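Local structure of chitinase (Paenibacillus sp. FPU-7, 5GZT) at residues Ala203-Pro217 and Ala249-Gly262. The protein probably hydrolyses internal beta-1,4 linkages between N-acetylglucosamine units of chitin and chitodextrins at random, breaking the polysaccharide into shorter chains. Sequence-based numbering, arbitrary orientation.
Sequences AYGWDNNATIVLTSP and AAGTWLYSVKTAKG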
ATOM      1  N   ALA B 203       2.993 -31.719  13.025  1.00 91.68           N
ATOM      2  CA  ALA B 203       4.077 -31.976  14.000  1.00 99.88           C
ATOM      3  C   ALA B 203       4.079 -33.448  14.428  1.00106.47           C
ATOM      4  O   ALA B 203       3.329 -33.855  15.323  1.00118.02           O
ATOM      5  CB  ALA B 203       3.965 -31.060  15.222  1.00 96.31           C
ATOM      6  N   TYR B 204       4.927 -34.237  13.771  1.00106.64           N
ATOM      7  CA  TYR B 204       5.176 -35.614  14.172  1.00 95.77           C
ATOM      8  C   TYR B 204       5.947 -35.581  15.501  1.00 95.60           C
ATOM      9  O   TYR B 204       6.773 -34.677  15.748  1.00 85.77           O
ATOM     10  CB  TYR B 204       5.938 -36.381  13.089  1.00 98.51           C
ATOM     11  CG  TYR B 204       5.312 -36.310  11.696  1.00109.24           C
ATOM     12  CD1 TYR B 204       3.933 -36.513  11.505  1.00106.60           C
ATOM     13  CD2 TYR B 204       6.102 -36.044  10.568  1.00111.22           C
ATOM     14  CE1 TYR B 204       3.368 -36.451  10.241  1.00104.68           C
ATOM     15  CE2 TYR B 204       5.543 -35.978   9.308  1.00111.73           C
ATOM     16  CZ  TYR B 204       4.180 -36.183   9.149  1.00109.18           C
ATOM     17  OH  TYR B 204       3.628 -36.126   7.899  1.00114.05           O
ATOM     18  N   GLY B 205       5.635 -36.544  16.368  1.00 92.47           N
ATOM     19  CA  GLY B 205       6.163 -36.566  17.731  1.00 92.94           C
ATOM     20  C   GLY B 205       5.646 -35.414  18.569  1.00 84.59           C
ATOM     21  O   GLY B 205       6.411 -34.784  19.322  1.00 79.34           O
ATOM     22  N   TRP B 206       4.350 -35.130  18.428  1.00 83.23           N
ATOM     23  CA  TRP B 206       3.730 -34.066  19.196  1.00 88.43           C
ATOM     24  C   TRP B 206       3.935 -34.395  20.671  1.00 89.39           C
ATOM     25  O   TRP B 206       3.362 -35.368  21.160  1.00 81.27           O
ATOM     26  CB  TRP B 206       2.219 -33.912  18.878  1.00 88.70           C
ATOM     27  CG  TRP B 206       1.574 -32.792  19.689  1.00 85.90           C
ATOM     28  CD1 TRP B 206       0.521 -32.894  20.567  1.00 81.26           C
ATOM     29  CD2 TRP B 206       1.994 -31.423  19.727  1.00 85.49           C
ATOM     30  NE1 TRP B 206       0.258 -31.669  21.135  1.00 80.49           N
ATOM     31  CE2 TRP B 206       1.138 -30.749  20.627  1.00 85.98           C
ATOM     32  CE3 TRP B 206       3.001 -30.694  19.071  1.00 84.09           C
ATOM     33  CZ2 TRP B 206       1.262 -29.380  20.891  1.00 88.93           C
ATOM     34  CZ3 TRP B 206       3.127 -29.338  19.337  1.00 86.03           C
ATOM     35  CH2 TRP B 206       2.259 -28.691  20.241  1.00 81.25           C
ATOM     36  N   ASP B 207       4.788 -33.628  21.356  1.00 87.12           N
ATOM     37  CA  ASP B 207       4.950 -33.790  22.801  1.00 83.93           C
ATOM     38  C   ASP B 207       4.521 -32.514  23.495  1.00 85.31           C
ATOM     39  O   ASP B 207       5.218 -31.994  24.393  1.00 78.91           O
ATOM     40  CB  ASP B 207       6.391 -34.216  23.160  1.00 91.58           C
ATOM     41  CG  ASP B 207       6.586 -34.585  24.668  1.00 85.54           C
ATOM     42  OD1 ASP B 207       5.628 -35.058  25.331  1.00 64.17           O
ATOM     43  OD2 ASP B 207       7.717 -34.381  25.182  1.00 89.28           O
ATOM     44  N   ASN B 208       3.350 -32.018  23.086  1.00 81.19           N
ATOM     45  CA  ASN B 208       2.710 -30.940  23.796  1.00 76.91           C
ATOM     46  C   ASN B 208       3.695 -29.766  24.049  1.00 79.15           C
ATOM     47  O   ASN B 208       3.746 -29.178  25.147  1.00 70.75           O
ATOM     48  CB  ASN B 208       2.152 -31.508  25.103  1.00 80.60           C
ATOM     49  CG  ASN B 208       1.079 -30.639  25.703  1.00 80.69           C
ATOM     50  OD1 ASN B 208       1.338 -29.894  26.655  1.00 77.28           O
ATOM     51  ND2 ASN B 208      -0.134 -30.706  25.140  1.00 79.34           N
ATOM     52  N   ASN B 209       4.508 -29.468  23.034  1.00 74.87           N
ATOM     53  CA  ASN B 209       5.371 -28.296  23.065  1.00 74.75           C
ATOM     54  C   ASN B 209       5.837 -27.961  21.652  1.00 79.58           C
ATOM     55  O   ASN B 209       5.956 -28.845  20.757  1.00 76.07           O
ATOM     56  CB  ASN B 209       6.584 -28.468  23.987  1.00 69.28           C
ATOM     57  CG  ASN B 209       7.792 -29.032  23.256  1.00 73.33           C
ATOM     58  OD1 ASN B 209       7.711 -30.084  22.613  1.00 83.03           O
ATOM     59  ND2 ASN B 209       8.907 -28.321  23.320  1.00 75.50           N
ATOM     60  N   ALA B 210       6.095 -26.668  21.488  1.00 79.05           N
ATOM     61  CA  ALA B 210       6.640 -26.091  20.260  1.00 74.45           C
ATOM     62  C   ALA B 210       6.858 -24.611  20.481  1.00 70.77           C
ATOM     63  O   ALA B 210       6.235 -23.972  21.369  1.00 65.28           O
ATOM     64  CB  ALA B 210       5.729 -26.317  19.058  1.00 78.88           C
ATOM     65  N   THR B 211       7.756 -24.086  19.658  1.00 79.06           N
ATOM     66  CA  THR B 211       8.240 -22.713  19.788  1.00 82.83           C
ATOM     67  C   THR B 211       8.288 -22.030  18.365  1.00 75.16           C
ATOM     68  O   THR B 211       8.848 -22.577  17.367  1.00 60.91           O
ATOM     69  CB  THR B 211       9.543 -22.676  20.675  1.00 89.61           C
ATOM     70  OG1 THR B 211      10.488 -21.719  20.176  1.00 90.81           O
ATOM     71  CG2 THR B 211      10.224 -24.080  20.799  1.00 87.66           C
ATOM     72  N   ILE B 212       7.617 -20.877  18.266  1.00 70.27           N
ATOM     73  CA  ILE B 212       7.476 -20.141  16.994  1.00 63.15           C
ATOM     74  C   ILE B 212       8.066 -18.775  17.200  1.00 59.21           C
ATOM     75  O   ILE B 212       7.697 -18.108  18.191  1.00 52.07           O
ATOM     76  CB  ILE B 212       6.002 -19.994  16.573  1.00 64.89           C
ATOM     77  CG1 ILE B 212       5.446 -21.350  16.134  1.00 61.26           C
ATOM     78  CG2 ILE B 212       5.851 -19.002  15.412  1.00 66.33           C
ATOM     79  CD1 ILE B 212       3.943 -21.410  16.108  1.00 60.62           C
ATOM     80  N   VAL B 213       8.976 -18.372  16.300  1.00 54.81           N
ATOM     81  CA  VAL B 213       9.487 -16.988  16.304  1.00 64.52           C
ATOM     82  C   VAL B 213       9.011 -16.252  15.025  1.00 61.77           C
ATOM     83  O   VAL B 213       9.145 -16.774  13.911  1.00 54.76           O
ATOM     84  CB  VAL B 213      11.035 -16.850  16.527  1.00 75.98           C
ATOM     85  CG1 VAL B 213      11.858 -16.990  15.240  1.00 76.60           C
ATOM     86  CG2 VAL B 213      11.379 -15.494  17.169  1.00 76.98           C
ATOM     87  N   LEU B 214       8.440 -15.061  15.209  1.00 55.86           N
ATOM     88  CA  LEU B 214       7.894 -14.244  14.110  1.00 57.31           C
ATOM     89  C   LEU B 214       8.792 -13.064  13.971  1.00 54.73           C
ATOM     90  O   LEU B 214       9.177 -12.459  14.986  1.00 63.71           O
ATOM     91  CB  LEU B 214       6.472 -13.753  14.438  1.00 53.37           C
ATOM     92  CG  LEU B 214       5.406 -14.837  14.578  1.00 50.91           C
ATOM     93  CD1 LEU B 214       3.989 -14.261  14.652  1.00 57.37           C
ATOM     94  CD2 LEU B 214       5.525 -15.835  13.452  1.00 49.21           C
ATOM     95  N   THR B 215       9.178 -12.755  12.738  1.00 52.81           N
ATOM     96  CA  THR B 215       9.859 -11.502  12.475  1.00 54.56           C
ATOM     97  C   THR B 215       8.901 -10.609  11.679  1.00 51.03           C
ATOM     98  O   THR B 215       8.508 -10.958  10.582  1.00 42.02           O
ATOM     99  CB  THR B 215      11.129 -11.699  11.657  1.00 59.58           C
ATOM    100  OG1 THR B 215      11.927 -12.704  12.276  1.00 76.06           O
ATOM    101  CG2 THR B 215      11.921 -10.396  11.559  1.00 62.57           C
ATOM    102  N   SER B 216       8.557  -9.473  12.271  1.00 52.97           N
ATOM    103  CA  SER B 216       7.775  -8.424  11.646  1.00 50.09           C
ATOM    104  C   SER B 216       8.485  -7.856  10.405  1.00 54.06           C
ATOM    105  O   SER B 216       9.669  -8.125  10.184  1.00 63.94           O
ATOM    106  CB  SER B 216       7.415  -7.329  12.688  1.00 51.28           C
ATOM    107  OG  SER B 216       8.336  -6.255  12.749  1.00 43.95           O
ATOM    108  N   PRO B 217       7.752  -7.118   9.550  1.00 54.05           N
ATOM    109  CA  PRO B 217       8.392  -6.571   8.350  1.00 49.90           C
ATOM    110  C   PRO B 217       9.357  -5.492   8.715  1.00 43.48           C
ATOM    111  O   PRO B 217      10.311  -5.274   7.980  1.00 41.64           O
ATOM    112  CB  PRO B 217       7.225  -5.972   7.549  1.00 54.57           C
ATOM    113  CG  PRO B 217       6.009  -6.678   8.063  1.00 56.16           C
ATOM    114  CD  PRO B 217       6.283  -6.962   9.512  1.00 53.91           C
ATOM    115  N   ALA B 249       1.150  -5.869  11.431  1.00 38.39           N
ATOM    116  CA  ALA B 249       1.560  -4.983  10.345  1.00 41.01           C
ATOM    117  C   ALA B 249       1.457  -5.672   9.016  1.00 42.20           C
ATOM    118  O   ALA B 249       1.856  -6.849   8.858  1.00 37.78           O
ATOM    119  CB  ALA B 249       2.980  -4.478  10.533  1.00 42.53           C
ATOM    120  N   ALA B 250       0.913  -4.930   8.041  1.00 40.16           N
ATOM    121  CA  ALA B 250       0.796  -5.469   6.706  1.00 34.76           C
ATOM    122  C   ALA B 250       2.165  -5.735   6.118  1.00 34.68           C
ATOM    123  O   ALA B 250       3.130  -4.987   6.401  1.00 37.43           O
ATOM    124  CB  ALA B 250       0.019  -4.501   5.810  1.00 39.37           C
ATOM    125  N   GLY B 251       2.231  -6.789   5.296  1.00 30.94           N
ATOM    126  CA  GLY B 251       3.384  -7.078   4.452  1.00 34.83           C
ATOM    127  C   GLY B 251       3.928  -8.485   4.696  1.00 38.79           C
ATOM    128  O   GLY B 251       3.165  -9.413   5.006  1.00 39.00           O
ATOM    129  N   THR B 252       5.243  -8.644   4.555  1.00 36.64           N
ATOM    130  CA  THR B 252       5.848  -9.983   4.612  1.00 40.19           C
ATOM    131  C   THR B 252       6.404 -10.308   6.028  1.00 39.37           C
ATOM    132  O   THR B 252       7.212  -9.554   6.548  1.00 36.55           O
ATOM    133  CB  THR B 252       6.939 -10.165   3.593  1.00 37.02           C
ATOM    134  OG1 THR B 252       6.399  -9.991   2.289  1.00 35.71           O
ATOM    135  CG2 THR B 252       7.488 -11.597   3.691  1.00 36.93           C
ATOM    136  N   TRP B 253       5.874 -11.366   6.653  1.00 43.04           N
ATOM    137  CA  TRP B 253       6.375 -11.884   7.960  1.00 45.15           C
ATOM    138  C   TRP B 253       7.255 -13.101   7.729  1.00 40.49           C
ATOM    139  O   TRP B 253       6.999 -13.906   6.859  1.00 41.43           O
ATOM    140  CB  TRP B 253       5.244 -12.247   8.925  1.00 46.62           C
ATOM    141  CG  TRP B 253       4.598 -11.037   9.446  1.00 43.21           C
ATOM    142  CD1 TRP B 253       3.872 -10.153   8.712  1.00 40.94           C
ATOM    143  CD2 TRP B 253       4.622 -10.525  10.789  1.00 41.64           C
ATOM    144  NE1 TRP B 253       3.418  -9.141   9.516  1.00 41.92           N
ATOM    145  CE2 TRP B 253       3.860  -9.337  10.792  1.00 41.76           C
ATOM    146  CE3 TRP B 253       5.131 -10.993  12.001  1.00 41.28           C
ATOM    147  CZ2 TRP B 253       3.654  -8.566  11.944  1.00 47.58           C
ATOM    148  CZ3 TRP B 253       4.942 -10.214  13.162  1.00 43.96           C
ATOM    149  CH2 TRP B 253       4.211  -9.018  13.121  1.00 49.52           C
ATOM    150  N   LEU B 254       8.324 -13.194   8.506  1.00 49.41           N
ATOM    151  CA  LEU B 254       9.189 -14.384   8.497  1.00 49.60           C
ATOM    152  C   LEU B 254       8.887 -15.169   9.767  1.00 47.91           C
ATOM    153  O   LEU B 254       8.740 -14.593  10.853  1.00 52.30           O
ATOM    154  CB  LEU B 254      10.657 -13.969   8.393  1.00 52.71           C
ATOM    155  CG  LEU B 254      11.041 -13.113   7.162  1.00 49.44           C
ATOM    156  CD1 LEU B 254      12.475 -12.611   7.288  1.00 50.56           C
ATOM    157  CD2 LEU B 254      10.882 -13.885   5.860  1.00 49.42           C
ATOM    158  N   TYR B 255       8.722 -16.475   9.630  1.00 54.72           N
ATOM    159  CA  TYR B 255       8.507 -17.304  10.821  1.00 59.87           C
ATOM    160  C   TYR B 255       9.454 -18.527  10.887  1.00 63.09           C
ATOM    161  O   TYR B 255       9.896 -19.042   9.857  1.00 54.38           O
ATOM    162  CB  TYR B 255       7.035 -17.733  10.941  1.00 56.27           C
ATOM    163  CG  TYR B 255       6.590 -18.706   9.882  1.00 55.11           C
ATOM    164  CD1 TYR B 255       6.257 -18.268   8.610  1.00 57.88           C
ATOM    165  CD2 TYR B 255       6.513 -20.064  10.140  1.00 52.20           C
ATOM    166  CE1 TYR B 255       5.863 -19.156   7.619  1.00 54.64           C
ATOM    167  CE2 TYR B 255       6.115 -20.962   9.156  1.00 55.83           C
ATOM    168  CZ  TYR B 255       5.788 -20.509   7.900  1.00 55.90           C
ATOM    169  OH  TYR B 255       5.407 -21.391   6.911  1.00 53.18           O
ATOM    170  N   SER B 256       9.763 -18.948  12.116  1.00 63.88           N
ATOM    171  CA  SER B 256      10.393 -20.257  12.393  1.00 65.10           C
ATOM    172  C   SER B 256       9.525 -21.039  13.379  1.00 67.77           C
ATOM    173  O   SER B 256       8.964 -20.469  14.351  1.00 55.47           O
ATOM    174  CB  SER B 256      11.765 -20.095  13.019  1.00 61.13           C
ATOM    175  OG  SER B 256      11.607 -19.535  14.316  1.00 58.36           O
ATOM    176  N   VAL B 257       9.442 -22.339  13.114  1.00 67.13           N
ATOM    177  CA  VAL B 257       8.769 -23.283  13.986  1.00 79.79           C
ATOM    178  C   VAL B 257       9.696 -24.498  14.282  1.00 78.70           C
ATOM    179  O   VAL B 257      10.510 -24.913  13.437  1.00 73.42           O
ATOM    180  CB  VAL B 257       7.377 -23.682  13.390  1.00 79.88           C
ATOM    181  CG1 VAL B 257       7.512 -24.427  12.064  1.00 77.72           C
ATOM    182  CG2 VAL B 257       6.528 -24.462  14.390  1.00 71.20           C
ATOM    183  N   LYS B 258       9.577 -25.020  15.504  1.00 76.61           N
ATOM    184  CA  LYS B 258      10.172 -26.298  15.921  1.00 72.87           C
ATOM    185  C   LYS B 258       9.435 -26.836  17.166  1.00 80.68           C
ATOM    186  O   LYS B 258       8.951 -26.044  18.020  1.00 63.70           O
ATOM    187  CB  LYS B 258      11.653 -26.129  16.244  1.00 67.63           C
ATOM    188  CG  LYS B 258      11.897 -24.873  17.043  1.00 72.89           C
ATOM    189  CD  LYS B 258      13.214 -24.837  17.792  1.00 81.31           C
ATOM    190  CE  LYS B 258      13.026 -24.171  19.148  1.00 77.79           C
ATOM    191  NZ  LYS B 258      14.311 -23.649  19.670  1.00 84.60           N
ATOM    192  N   THR B 259       9.363 -28.177  17.222  1.00 94.36           N
ATOM    193  CA  THR B 259       8.884 -28.979  18.370  1.00 97.69           C
ATOM    194  C   THR B 259      10.059 -29.582  19.190  1.00104.20           C
ATOM    195  O   THR B 259      11.229 -29.494  18.797  1.00 76.47           O
ATOM    196  CB  THR B 259       7.967 -30.152  17.890  1.00100.15           C
ATOM    197  OG1 THR B 259       8.571 -30.862  16.785  1.00 88.99           O
ATOM    198  CG2 THR B 259       6.595 -29.631  17.467  1.00101.66           C
ATOM    199  N   ALA B 260       9.743 -30.195  20.331  1.00116.88           N
ATOM    200  CA  ALA B 260      10.724 -31.030  21.055  1.00117.11           C
ATOM    201  C   ALA B 260      10.040 -32.142  21.850  1.00125.19           C
ATOM    202  O   ALA B 260       8.815 -32.269  21.813  1.00134.89           O
ATOM    203  CB  ALA B 260      11.597 -30.173  21.968  1.00104.31           C
ATOM    204  N   LYS B 261      10.854 -32.973  22.507  1.00125.42           N
ATOM    205  CA  LYS B 261      10.434 -33.806  23.650  1.00106.48           C
ATOM    206  C   LYS B 261      11.565 -33.786  24.678  1.00110.98           C
ATOM    207  O   LYS B 261      12.542 -34.527  24.520  1.00100.19           O
ATOM    208  CB  LYS B 261      10.134 -35.259  23.256  1.00 98.20           C
ATOM    209  CG  LYS B 261       9.189 -35.446  22.082  1.00 97.26           C
ATOM    210  CD  LYS B 261       9.864 -35.931  20.806  1.00 97.93           C
ATOM    211  CE  LYS B 261       9.448 -37.344  20.431  1.00 91.04           C
ATOM    212  NZ  LYS B 261       9.509 -38.295  21.559  1.00 90.43           N
ATOM    213  N   GLY B 262      11.447 -32.923  25.696  1.00109.05           N
ATOM    214  CA  GLY B 262      12.482 -32.732  26.733  1.00111.50           C
ATOM    215  C   GLY B 262      13.895 -33.129  26.326  1.00118.76           C
ATOM    216  O   GLY B 262      14.270 -34.284  26.489  1.00124.86           O
TER
HETATM  217  O   HOH W   1      11.235 -15.562  12.324  1.00 44.08           O
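Val-213 O is approached by three groups: Ser-256 N hydrogen-bonds to it at 2.9 Å in the carbonyl plane, a water donates a second hydrogen bond, and the CA of Tyr-255 adds a C-H...O contact. The setting is an antiparallel beta pair, strands 210-215 and 251-261, within a sheet that packs on strand 184-191 as in a beta sandwich; strand 251-261 in turn borders strand 264-284, which runs on into the family 18 TIM barrel. The same water hydrogen-bonds to Thr-215 OG1, 2.9 Å away, and weakly to Leu-254 O. Thr-215 turns this hydroxyl anti to its own carbonyl carbon (chi1 -51°), over a mixed, partly exposed face where Val-213 and Leu-254 sit beside Thr-211, Ser-256 and Lys-258, whose polar groups suit the solvent. Thr-215 N reaches Leu-254 O at 2.7 Å with an almost straight N-H...O angle of 173°.

The opposite face is largely apolar. The Ile-212 and Val-257 side chains lie side by side, touching through CG1 and CG2, and Leu-214 CD2 packs on Tyr-255 CB at 3.5 Å; Tyr-255 and Val-257 also touch Leu-186 of the facing strand. Ile-212, Leu-214 and Val-257 suit this buried side because their branched hydrocarbon chains need no polar partner.

Beyond Leu-214, whose CB meets the indole edge, Trp-253 offers a ring face to the departing chain. Ser-216 CA sits 3.6 Å from the centroid of the six-membered ring, and Pro-217 crosses the indole obliquely, setting its CD, the ring carbon bonded to its N, over the five-membered ring; both are CH-pi contacts. Trp-253 NE1 donates to Ala-249 O, which lies in the ring plane, fixing the indole's rotation. At the far end, Thr-259 OG1 is the polar exception, buried without a partner, while its CG2 methyl touches both Ala-203 CB and the edge of the Trp-206 ring, 4.0 Å from CZ3 of that indole.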